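Local coordinates for protein metallo-carboxypeptidase (Pseudomonas aeruginosa, PDB 4A39) that is a zinc-dependent M14 metallocarboxypeptidase of the cytosolic type, probably removing residues from the C-terminal ends of peptides or proteins, at residues A76-A80 against D275-P279; R130-L134 against E187-E191; I158-R164 against D213-N219. All blocks are in the same frame, centred on the assembly; numbering follows the deposited sequence.

Contact 1: A76-A80 against D275-P279; sequences AYSHA and DEEIP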
loop_
_atom_site.group_PDB
_atom_site.type_symbol
_atom_site.label_atom_id
_atom_site.label_comp_id
_atom_site.label_asym_id
_atom_site.label_seq_id
_atom_site.Cartn_x
_atom_site.Cartn_y
_atom_site.Cartn_z
ATOM N N ALA A 76 8.565 3.899 -14.329
ATOM C CA ALA A 76 9.546 3.611 -13.286
ATOM C C ALA A 76 9.954 2.147 -13.204
ATOM O O ALA A 76 11.114 1.834 -12.931
ATOM C CB ALA A 76 9.013 4.075 -11.932
ATOM N N TYR A 77 8.997 1.252 -13.436
ATOM C CA TYR A 77 9.254 -0.181 -13.370
ATOM C C TYR A 77 8.652 -0.847 -14.602
ATOM O O TYR A 77 7.752 -1.686 -14.504
ATOM C CB TYR A 77 8.639 -0.737 -12.082
ATOM C CG TYR A 77 9.063 0.054 -10.863
ATOM C CD1 TYR A 77 10.389 0.044 -10.431
ATOM C CD2 TYR A 77 8.155 0.859 -10.178
ATOM C CE1 TYR A 77 10.804 0.824 -9.346
ATOM C CE2 TYR A 77 8.559 1.642 -9.093
ATOM C CZ TYR A 77 9.885 1.619 -8.686
ATOM O OH TYR A 77 10.300 2.400 -7.626
ATOM N N SER A 78 9.173 -0.464 -15.763
ATOM C CA SER A 78 8.692 -0.973 -17.038
ATOM C C SER A 78 8.812 -2.477 -17.233
ATOM O O SER A 78 8.057 -3.059 -18.012
ATOM C CB SER A 78 9.392 -0.247 -18.194
ATOM O OG SER A 78 10.795 -0.440 -18.167
ATOM N N HIS A 79 9.747 -3.117 -16.538
ATOM C CA HIS A 79 9.885 -4.561 -16.691
ATOM C C HIS A 79 8.744 -5.282 -15.977
ATOM O O HIS A 79 8.496 -6.461 -16.222
ATOM C CB HIS A 79 11.234 -5.045 -16.147
ATOM C CG HIS A 79 11.458 -6.518 -16.317
ATOM N ND1 HIS A 79 10.820 -7.463 -15.542
ATOM C CD2 HIS A 79 12.219 -7.208 -17.200
ATOM C CE1 HIS A 79 11.177 -8.671 -15.940
ATOM N NE2 HIS A 79 12.025 -8.544 -16.944
ATOM N N ALA A 80 8.030 -4.564 -15.116
ATOM C CA ALA A 80 6.928 -5.165 -14.369
ATOM C C ALA A 80 5.621 -5.259 -15.149
ATOM O O ALA A 80 4.641 -5.812 -14.646
ATOM C CB ALA A 80 6.696 -4.394 -13.073
ATOM N N ASP A 275 4.374 -4.140 -4.519
ATOM C CA ASP A 275 5.435 -4.329 -5.502
ATOM C C ASP A 275 4.836 -4.617 -6.870
ATOM O O ASP A 275 4.012 -5.515 -7.025
ATOM C CB ASP A 275 6.359 -5.481 -5.106
ATOM C CG ASP A 275 7.568 -5.591 -6.021
ATOM O OD1 ASP A 275 8.513 -4.790 -5.867
ATOM O OD2 ASP A 275 7.562 -6.467 -6.911
ATOM N N GLU A 276 5.276 -3.847 -7.859
ATOM C CA GLU A 276 4.789 -3.960 -9.227
ATOM C C GLU A 276 5.184 -5.245 -9.945
ATOM O O GLU A 276 4.373 -5.850 -10.653
ATOM C CB GLU A 276 5.291 -2.757 -10.049
ATOM C CG GLU A 276 4.807 -1.389 -9.546
ATOM C CD GLU A 276 5.725 -0.748 -8.507
ATOM O OE1 GLU A 276 6.532 -1.457 -7.872
ATOM O OE2 GLU A 276 5.624 0.481 -8.315
ATOM N N GLU A 277 6.425 -5.663 -9.739
ATOM C CA GLU A 277 6.993 -6.829 -10.412
ATOM C C GLU A 277 6.677 -8.235 -9.908
ATOM O O GLU A 277 6.255 -9.098 -10.679
ATOM C CB GLU A 277 8.516 -6.655 -10.447
ATOM C CG GLU A 277 9.314 -7.830 -11.002
ATOM C CD GLU A 277 9.225 -7.937 -12.506
ATOM O OE1 GLU A 277 9.385 -6.898 -13.183
ATOM O OE2 GLU A 277 9.006 -9.060 -13.012
ATOM N N ILE A 278 6.885 -8.464 -8.622
ATOM C CA ILE A 278 6.699 -9.790 -8.037
ATOM C C ILE A 278 5.253 -10.182 -7.747
ATOM O O ILE A 278 4.569 -9.527 -6.967
ATOM C CB ILE A 278 7.536 -9.898 -6.753
ATOM C CG1 ILE A 278 9.009 -9.656 -7.096
ATOM C CG2 ILE A 278 7.340 -11.262 -6.092
ATOM C CD1 ILE A 278 9.916 -9.516 -5.879
ATOM N N PRO A 279 4.777 -11.275 -8.373
ATOM C CA PRO A 279 3.403 -11.747 -8.178
ATOM C C PRO A 279 3.266 -12.666 -6.961
ATOM O O PRO A 279 2.807 -13.800 -7.076
ATOM C CB PRO A 279 3.113 -12.470 -9.484
ATOM C CG PRO A 279 4.427 -13.147 -9.750
ATOM C CD PRO A 279 5.449 -12.053 -9.434
HETATM O O HOH W 1 7.354 -8.664 -15.048
HETATM O O HOH W 2 2.923 -4.570 -12.625
#
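The imidazole of H79 meets the carboxylate of E277 at its edge, and the phenol ring of Y77 lies against the carboxylate of E276. H79 ND1 donates to E277 OE1 at 2.8 Å in a nearly straight bond. The oxygen sits close to the imidazole plane. Seen from the acid, the donor comes on the syn side but 35° out of the carboxylate plane; the ring and carboxylate planes are 44° apart. The Y77 ring carries the methyl of A76 over one face, near the rim. E276 OE2 approaches the same ring obliquely, 3.2 Å from Y77 CD2. The E276 chain bends at chi2 (89°), which folds its carboxylate back beside the ring.

Between these pairs the methyl of A80 packs on the backbone of the other loop, with A80 CB 3.6 Å from E276 C. Two waters complete the join. One donates to A80 O and E276 O. The other lies near both H79 O and E277 OE2. Within 275-279, I278 N donates to D275 OD2 at 2.7 Å, an Asx motif that holds the turn; D275 OD1 bonds to the hydroxyl of Y319, a residue of the inhibitor pocket.

The contact joins a loop of the N-terminal domain to the loop that follows strand 268-275, which carries the zinc ligand H273. The Y77 side chain lies about 5 Å from the bound (2-guanidinoethylmercapto)succinic acid. This is an interdomain contact at the rim of the active site of an M14 cytosolic carboxypeptidase.

Contact 2: R130-L134 against E187-E191; sequences RHARL and EWFME
R130 grips the carboxylate of E191 side-on with two nitrogens, one to each oxygen. R130 NE donates to E191 OE1 at 2.8 Å, somewhat out of the guanidinium plane. R130 NH2 gives the straighter bond, 3.0 Å to E191 OE2. Both oxygens are met on their syn lone pairs. Each has a second partner: the hydroxyl of Y126 for OE1 and the ammonium of K370 for OE2. The acid is thus held from several directions and probably stays ionised.

W188 covers one face of the guanidinium, with W188 CH2 3.4 Å from R130 CZ and the planes 38° apart. Its indole NE1 is satisfied by the carbonyl of E124.

The axes of 130-134 and 187-191, on helices 128-138 and 185-196, come within 11.2 Å and diverge by 27°. This wide spacing is bridged mainly by side chains. The second helix follows closely on the zinc ligand E183 of the carboxypeptidase domain.

H131 ND1 donates to E187 OE2 in a short bond, 2.5 Å, in the imidazole plane and on the syn lone pair. The imidazole and carboxylate planes stand 67° apart. The other ring nitrogen, H131 NE2, bonds to E159. E187 OE1 takes a salt bridge from R128 and a hydrogen bond from N219 ND2, so both oxygens of this buried acid are satisfied. One turn along from R130, L134 packs its methyls on 187-191, with L134 CD1 3.8 Å from E191 CA.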
loop_
_atom_site.group_PDB
_atom_site.type_symbol
_atom_site.label_atom_id
_atom_site.label_comp_id
_atom_site.label_asym_id
_atom_site.label_seq_id
_atom_site.Cartn_x
_atom_site.Cartn_y
_atom_site.Cartn_z
ATOM N N ARG A 130 -12.820 7.705 0.984
ATOM C CA ARG A 130 -12.919 6.421 1.666
ATOM C C ARG A 130 -12.043 6.494 2.914
ATOM O O ARG A 130 -12.369 5.912 3.948
ATOM C CB ARG A 130 -12.447 5.278 0.757
ATOM C CG ARG A 130 -12.820 3.908 1.299
ATOM C CD ARG A 130 -12.375 2.761 0.403
ATOM N NE ARG A 130 -12.887 1.493 0.914
ATOM C CZ ARG A 130 -14.083 0.991 0.619
ATOM N NH1 ARG A 130 -14.899 1.642 -0.200
ATOM N NH2 ARG A 130 -14.477 -0.152 1.167
ATOM N N HIS A 131 -10.929 7.218 2.810
ATOM C CA HIS A 131 -10.012 7.382 3.935
ATOM C C HIS A 131 -10.752 8.052 5.087
ATOM O O HIS A 131 -10.634 7.641 6.245
ATOM C CB HIS A 131 -8.816 8.253 3.532
ATOM C CG HIS A 131 -7.916 8.611 4.674
ATOM N ND1 HIS A 131 -6.976 7.741 5.185
ATOM C CD2 HIS A 131 -7.831 9.736 5.422
ATOM C CE1 HIS A 131 -6.352 8.314 6.199
ATOM N NE2 HIS A 131 -6.852 9.526 6.364
ATOM N N ALA A 132 -11.511 9.095 4.765
ATOM C CA ALA A 132 -12.264 9.811 5.784
ATOM C C ALA A 132 -13.244 8.866 6.461
ATOM O O ALA A 132 -13.394 8.889 7.684
ATOM C CB ALA A 132 -13.001 10.989 5.163
ATOM N N ARG A 133 -13.909 8.029 5.670
ATOM C CA ARG A 133 -14.866 7.081 6.223
ATOM C C ARG A 133 -14.176 6.063 7.129
ATOM O O ARG A 133 -14.722 5.669 8.161
ATOM C CB ARG A 133 -15.618 6.360 5.102
ATOM C CG ARG A 133 -16.570 7.263 4.325
ATOM C CD ARG A 133 -17.580 6.457 3.510
ATOM N NE ARG A 133 -16.967 5.702 2.420
ATOM C CZ ARG A 133 -16.511 6.243 1.293
ATOM N NH1 ARG A 133 -16.593 7.554 1.097
ATOM N NH2 ARG A 133 -15.981 5.471 0.355
ATOM N N LEU A 134 -12.975 5.640 6.742
ATOM C CA LEU A 134 -12.223 4.679 7.543
ATOM C C LEU A 134 -11.861 5.286 8.892
ATOM O O LEU A 134 -11.960 4.628 9.926
ATOM C CB LEU A 134 -10.938 4.255 6.822
ATOM C CG LEU A 134 -10.015 3.334 7.636
ATOM C CD1 LEU A 134 -10.742 2.041 7.978
ATOM C CD2 LEU A 134 -8.754 3.033 6.839
ATOM N N GLU A 187 -3.403 0.997 1.869
ATOM C CA GLU A 187 -4.462 1.455 2.761
ATOM C C GLU A 187 -5.606 0.433 2.820
ATOM O O GLU A 187 -6.323 0.371 3.818
ATOM C CB GLU A 187 -4.970 2.857 2.378
ATOM C CG GLU A 187 -6.075 3.350 3.318
ATOM C CD GLU A 187 -6.113 4.861 3.509
ATOM O OE1 GLU A 187 -5.735 5.609 2.584
ATOM O OE2 GLU A 187 -6.543 5.298 4.598
ATOM N N TRP A 188 -5.782 -0.370 1.771
ATOM C CA TRP A 188 -6.822 -1.398 1.815
ATOM C C TRP A 188 -6.464 -2.343 2.964
ATOM O O TRP A 188 -7.329 -2.774 3.729
ATOM C CB TRP A 188 -6.896 -2.180 0.497
ATOM C CG TRP A 188 -7.694 -1.479 -0.567
ATOM C CD1 TRP A 188 -7.213 -0.867 -1.691
ATOM C CD2 TRP A 188 -9.117 -1.318 -0.602
ATOM N NE1 TRP A 188 -8.248 -0.338 -2.423
ATOM C CE2 TRP A 188 -9.428 -0.598 -1.778
ATOM C CE3 TRP A 188 -10.162 -1.712 0.247
ATOM C CZ2 TRP A 188 -10.741 -0.262 -2.130
ATOM C CZ3 TRP A 188 -11.472 -1.378 -0.102
ATOM C CH2 TRP A 188 -11.747 -0.660 -1.284
ATOM N N PHE A 189 -5.175 -2.654 3.077
ATOM C CA PHE A 189 -4.662 -3.520 4.143
ATOM C C PHE A 189 -5.054 -2.910 5.497
ATOM O O PHE A 189 -5.503 -3.611 6.406
ATOM C CB PHE A 189 -3.130 -3.624 4.009
ATOM C CG PHE A 189 -2.434 -4.345 5.148
ATOM C CD1 PHE A 189 -2.208 -3.701 6.364
ATOM C CD2 PHE A 189 -1.948 -5.639 4.979
ATOM C CE1 PHE A 189 -1.504 -4.332 7.392
ATOM C CE2 PHE A 189 -1.238 -6.280 5.999
ATOM C CZ PHE A 189 -1.015 -5.624 7.209
ATOM N N MET A 190 -4.892 -1.597 5.623
ATOM C CA MET A 190 -5.228 -0.907 6.865
ATOM C C MET A 190 -6.726 -0.966 7.160
ATOM O O MET A 190 -7.127 -1.078 8.318
ATOM C CB MET A 190 -4.768 0.551 6.798
ATOM C CG MET A 190 -3.268 0.717 6.573
ATOM S SD MET A 190 -2.241 -0.009 7.884
ATOM C CE MET A 190 -2.421 1.222 9.175
ATOM N N GLU A 191 -7.558 -0.887 6.123
ATOM C CA GLU A 191 -9.005 -0.956 6.325
ATOM C C GLU A 191 -9.398 -2.311 6.921
ATOM O O GLU A 191 -10.257 -2.387 7.796
ATOM C CB GLU A 191 -9.759 -0.730 5.006
ATOM C CG GLU A 191 -11.277 -0.869 5.142
ATOM C CD GLU A 191 -12.027 -0.535 3.868
ATOM O OE1 GLU A 191 -11.852 0.587 3.349
ATOM O OE2 GLU A 191 -12.799 -1.392 3.388
#

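Contact 3: I158-R164 against D213-N219; sequences IELLRVR and DLYLVPN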
loop_
_atom_site.group_PDB
_atom_site.type_symbol
_atom_site.label_atom_id
_atom_site.label_comp_id
_atom_site.label_asym_id
_atom_site.label_seq_id
_atom_site.Cartn_x
_atom_site.Cartn_y
_atom_site.Cartn_z
ATOM N N ILE A 158 -2.588 13.824 8.435
ATOM C CA ILE A 158 -1.872 12.553 8.538
ATOM C C ILE A 158 -2.260 12.044 9.931
ATOM O O ILE A 158 -1.556 12.294 10.908
ATOM C CB ILE A 158 -0.332 12.724 8.510
ATOM C CG1 ILE A 158 0.101 13.547 7.296
ATOM C CG2 ILE A 158 0.332 11.353 8.488
ATOM C CD1 ILE A 158 -0.154 12.875 5.984
ATOM N N GLU A 159 -3.385 11.346 10.029
ATOM C CA GLU A 159 -3.839 10.851 11.327
ATOM C C GLU A 159 -3.035 9.692 11.893
ATOM O O GLU A 159 -2.676 8.764 11.174
ATOM C CB GLU A 159 -5.309 10.423 11.258
ATOM C CG GLU A 159 -6.269 11.538 10.885
ATOM C CD GLU A 159 -6.631 11.527 9.417
ATOM O OE1 GLU A 159 -5.785 11.104 8.598
ATOM O OE2 GLU A 159 -7.760 11.951 9.081
ATOM N N LEU A 160 -2.759 9.766 13.193
ATOM C CA LEU A 160 -2.065 8.703 13.911
ATOM C C LEU A 160 -3.098 8.199 14.910
ATOM O O LEU A 160 -3.469 8.914 15.847
ATOM C CB LEU A 160 -0.839 9.236 14.662
ATOM C CG LEU A 160 -0.185 8.273 15.663
ATOM C CD1 LEU A 160 0.138 6.947 14.985
ATOM C CD2 LEU A 160 1.074 8.908 16.237
ATOM N N LEU A 161 -3.580 6.981 14.699
ATOM C CA LEU A 161 -4.585 6.398 15.580
ATOM C C LEU A 161 -3.940 5.460 16.582
ATOM O O LEU A 161 -2.953 4.803 16.269
ATOM C CB LEU A 161 -5.615 5.611 14.762
ATOM C CG LEU A 161 -6.252 6.325 13.567
ATOM C CD1 LEU A 161 -7.137 5.349 12.807
ATOM C CD2 LEU A 161 -7.050 7.532 14.048
ATOM N N ARG A 162 -4.485 5.413 17.796
ATOM C CA ARG A 162 -3.958 4.508 18.809
ATOM C C ARG A 162 -5.076 3.645 19.359
ATOM O O ARG A 162 -6.146 4.144 19.722
ATOM C CB ARG A 162 -3.277 5.260 19.967
ATOM C CG ARG A 162 -2.808 4.303 21.078
ATOM C CD ARG A 162 -1.780 4.916 22.017
ATOM N NE ARG A 162 -2.346 5.942 22.886
ATOM C CZ ARG A 162 -1.648 6.601 23.804
ATOM N NH1 ARG A 162 -0.357 6.339 23.969
ATOM N NH2 ARG A 162 -2.238 7.518 24.560
ATOM N N VAL A 163 -4.828 2.340 19.391
ATOM C CA VAL A 163 -5.793 1.386 19.913
ATOM C C VAL A 163 -5.242 0.956 21.269
ATOM O O VAL A 163 -4.200 0.309 21.350
ATOM C CB VAL A 163 -5.917 0.152 18.990
ATOM C CG1 VAL A 163 -7.026 -0.758 19.484
ATOM C CG2 VAL A 163 -6.185 0.594 17.558
ATOM N N ARG A 164 -5.934 1.346 22.336
ATOM C CA ARG A 164 -5.512 1.017 23.695
ATOM C C ARG A 164 -6.745 0.634 24.504
ATOM O O ARG A 164 -7.608 1.473 24.765
ATOM C CB ARG A 164 -4.814 2.230 24.323
ATOM C CG ARG A 164 -4.336 2.051 25.763
ATOM C CD ARG A 164 -3.497 3.263 26.194
ATOM N NE ARG A 164 -3.087 3.236 27.599
ATOM C CZ ARG A 164 -2.113 2.476 28.096
ATOM N NH1 ARG A 164 -1.426 1.665 27.305
ATOM N NH2 ARG A 164 -1.822 2.532 29.391
ATOM N N ASP A 213 -0.616 -1.995 22.528
ATOM C CA ASP A 213 -1.442 -0.944 21.950
ATOM C C ASP A 213 -1.015 -0.859 20.490
ATOM O O ASP A 213 0.144 -1.129 20.162
ATOM C CB ASP A 213 -1.176 0.420 22.593
ATOM C CG ASP A 213 -1.626 0.497 24.034
ATOM O OD1 ASP A 213 -2.457 -0.330 24.456
ATOM O OD2 ASP A 213 -1.152 1.412 24.740
ATOM N N LEU A 214 -1.937 -0.484 19.612
ATOM C CA LEU A 214 -1.598 -0.356 18.203
ATOM C C LEU A 214 -1.512 1.115 17.823
ATOM O O LEU A 214 -2.375 1.911 18.197
ATOM C CB LEU A 214 -2.650 -1.044 17.333
ATOM C CG LEU A 214 -2.994 -2.490 17.695
ATOM C CD1 LEU A 214 -4.035 -3.002 16.717
ATOM C CD2 LEU A 214 -1.747 -3.363 17.663
ATOM N N TYR A 215 -0.446 1.467 17.107
ATOM C CA TYR A 215 -0.221 2.827 16.620
ATOM C C TYR A 215 -0.335 2.687 15.105
ATOM O O TYR A 215 0.524 2.080 14.458
ATOM C CB TYR A 215 1.169 3.313 17.030
ATOM C CG TYR A 215 1.288 3.613 18.512
ATOM C CD1 TYR A 215 1.305 2.583 19.453
ATOM C CD2 TYR A 215 1.366 4.925 18.973
ATOM C CE1 TYR A 215 1.399 2.853 20.818
ATOM C CE2 TYR A 215 1.462 5.207 20.340
ATOM C CZ TYR A 215 1.479 4.167 21.252
ATOM O OH TYR A 215 1.595 4.436 22.600
ATOM N N LEU A 216 -1.399 3.261 14.549
ATOM C CA LEU A 216 -1.689 3.126 13.126
ATOM C C LEU A 216 -1.749 4.415 12.323
ATOM O O LEU A 216 -2.356 5.394 12.750
ATOM C CB LEU A 216 -3.038 2.420 12.966
ATOM C CG LEU A 216 -3.326 1.202 13.848
ATOM C CD1 LEU A 216 -4.783 0.797 13.687
ATOM C CD2 LEU A 216 -2.396 0.061 13.477
ATOM N N VAL A 217 -1.128 4.396 11.147
ATOM C CA VAL A 217 -1.163 5.539 10.236
ATOM C C VAL A 217 -1.715 4.996 8.920
ATOM O O VAL A 217 -0.971 4.450 8.112
ATOM C CB VAL A 217 0.238 6.132 9.973
ATOM C CG1 VAL A 217 0.133 7.251 8.943
ATOM C CG2 VAL A 217 0.837 6.677 11.270
ATOM N N PRO A 218 -3.035 5.131 8.699
ATOM C CA PRO A 218 -3.717 4.658 7.487
ATOM C C PRO A 218 -3.146 5.137 6.154
ATOM O O PRO A 218 -3.165 4.391 5.170
ATOM C CB PRO A 218 -5.153 5.124 7.699
ATOM C CG PRO A 218 -5.305 5.028 9.184
ATOM C CD PRO A 218 -4.014 5.640 9.675
ATOM N N ASN A 219 -2.671 6.379 6.102
ATOM C CA ASN A 219 -2.088 6.887 4.860
ATOM C C ASN A 219 -1.003 7.931 5.098
ATOM O O ASN A 219 -1.254 9.023 5.618
ATOM C CB ASN A 219 -3.169 7.451 3.936
ATOM C CG ASN A 219 -2.651 7.688 2.530
ATOM O OD1 ASN A 219 -1.876 8.613 2.289
ATOM N ND2 ASN A 219 -3.060 6.833 1.595
HETATM O O HOH W 3 -3.417 8.390 8.254
#
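I158 lays its CG2 methyl on V217, 4.1 Å from V217 CG1. Near E159 the chains have not yet closed to bridging distance, and a water links E159 O and N219 N. P218 CD packs against the same carbonyl. L160 turns its CD1 methyl onto V217, 3.8 Å from V217 CG2.

L161 and L216 form an antiparallel hydrogen-bonded pair, joined both ways: L161 N to L216 O and L216 N to L161 O, each 2.8 Å. These are neighbouring strands of the mixed sheet at the centre of the zinc carboxypeptidase domain. Strand 157-163 has strand 144-151 on its other edge, and strand 212-217 has 171-177. L161, V163, L214 and L216 share one sheet face, where L216 packs on helix 185-196.

R162 and Y215 make a non-hydrogen-bonded pair on the other face. Their side chains run side by side, and R162 CD lies 3.4 Å from Y215 CZ. A bend at chi3 (71°) brings R162 NH1 to the hydroxyl, donating to Y215 OH at 3.1 Å within the guanidinium plane. The Y215 ring also stacks with W174.

V163 and L214 are the next hydrogen-bonded pair, bonded both ways, their CB atoms 3.9 Å apart. The extended R164 chain crosses D213 obliquely, and its guanidinium is at right angles to the carboxylate. R164 NH1 reaches D213 OD2 at 2.6 Å, a salt bridge on the syn lone pair, while S169 holds D213 OD1.

How the contacts relate
Contacts 2 and 3 lie on the same side of the chain's centre, their centres about 12 Å apart, and they touch. Two side-chain hydrogen bonds tie contact 2 to contact 3. Their segments alternate along the chain: 130-134, 158-164, 187-191, 213-219. Contact 1 lies on the opposite side, its centre about 24 Å from that of contact 2 and about 30 Å from that of contact 3. Its two segments enclose the other four in sequence. Contacts 2 and 3 pack helices 128-138 and 185-196 beside the strand pair of the mixed sheet, with the E187 side chain about 12 Å from the zinc.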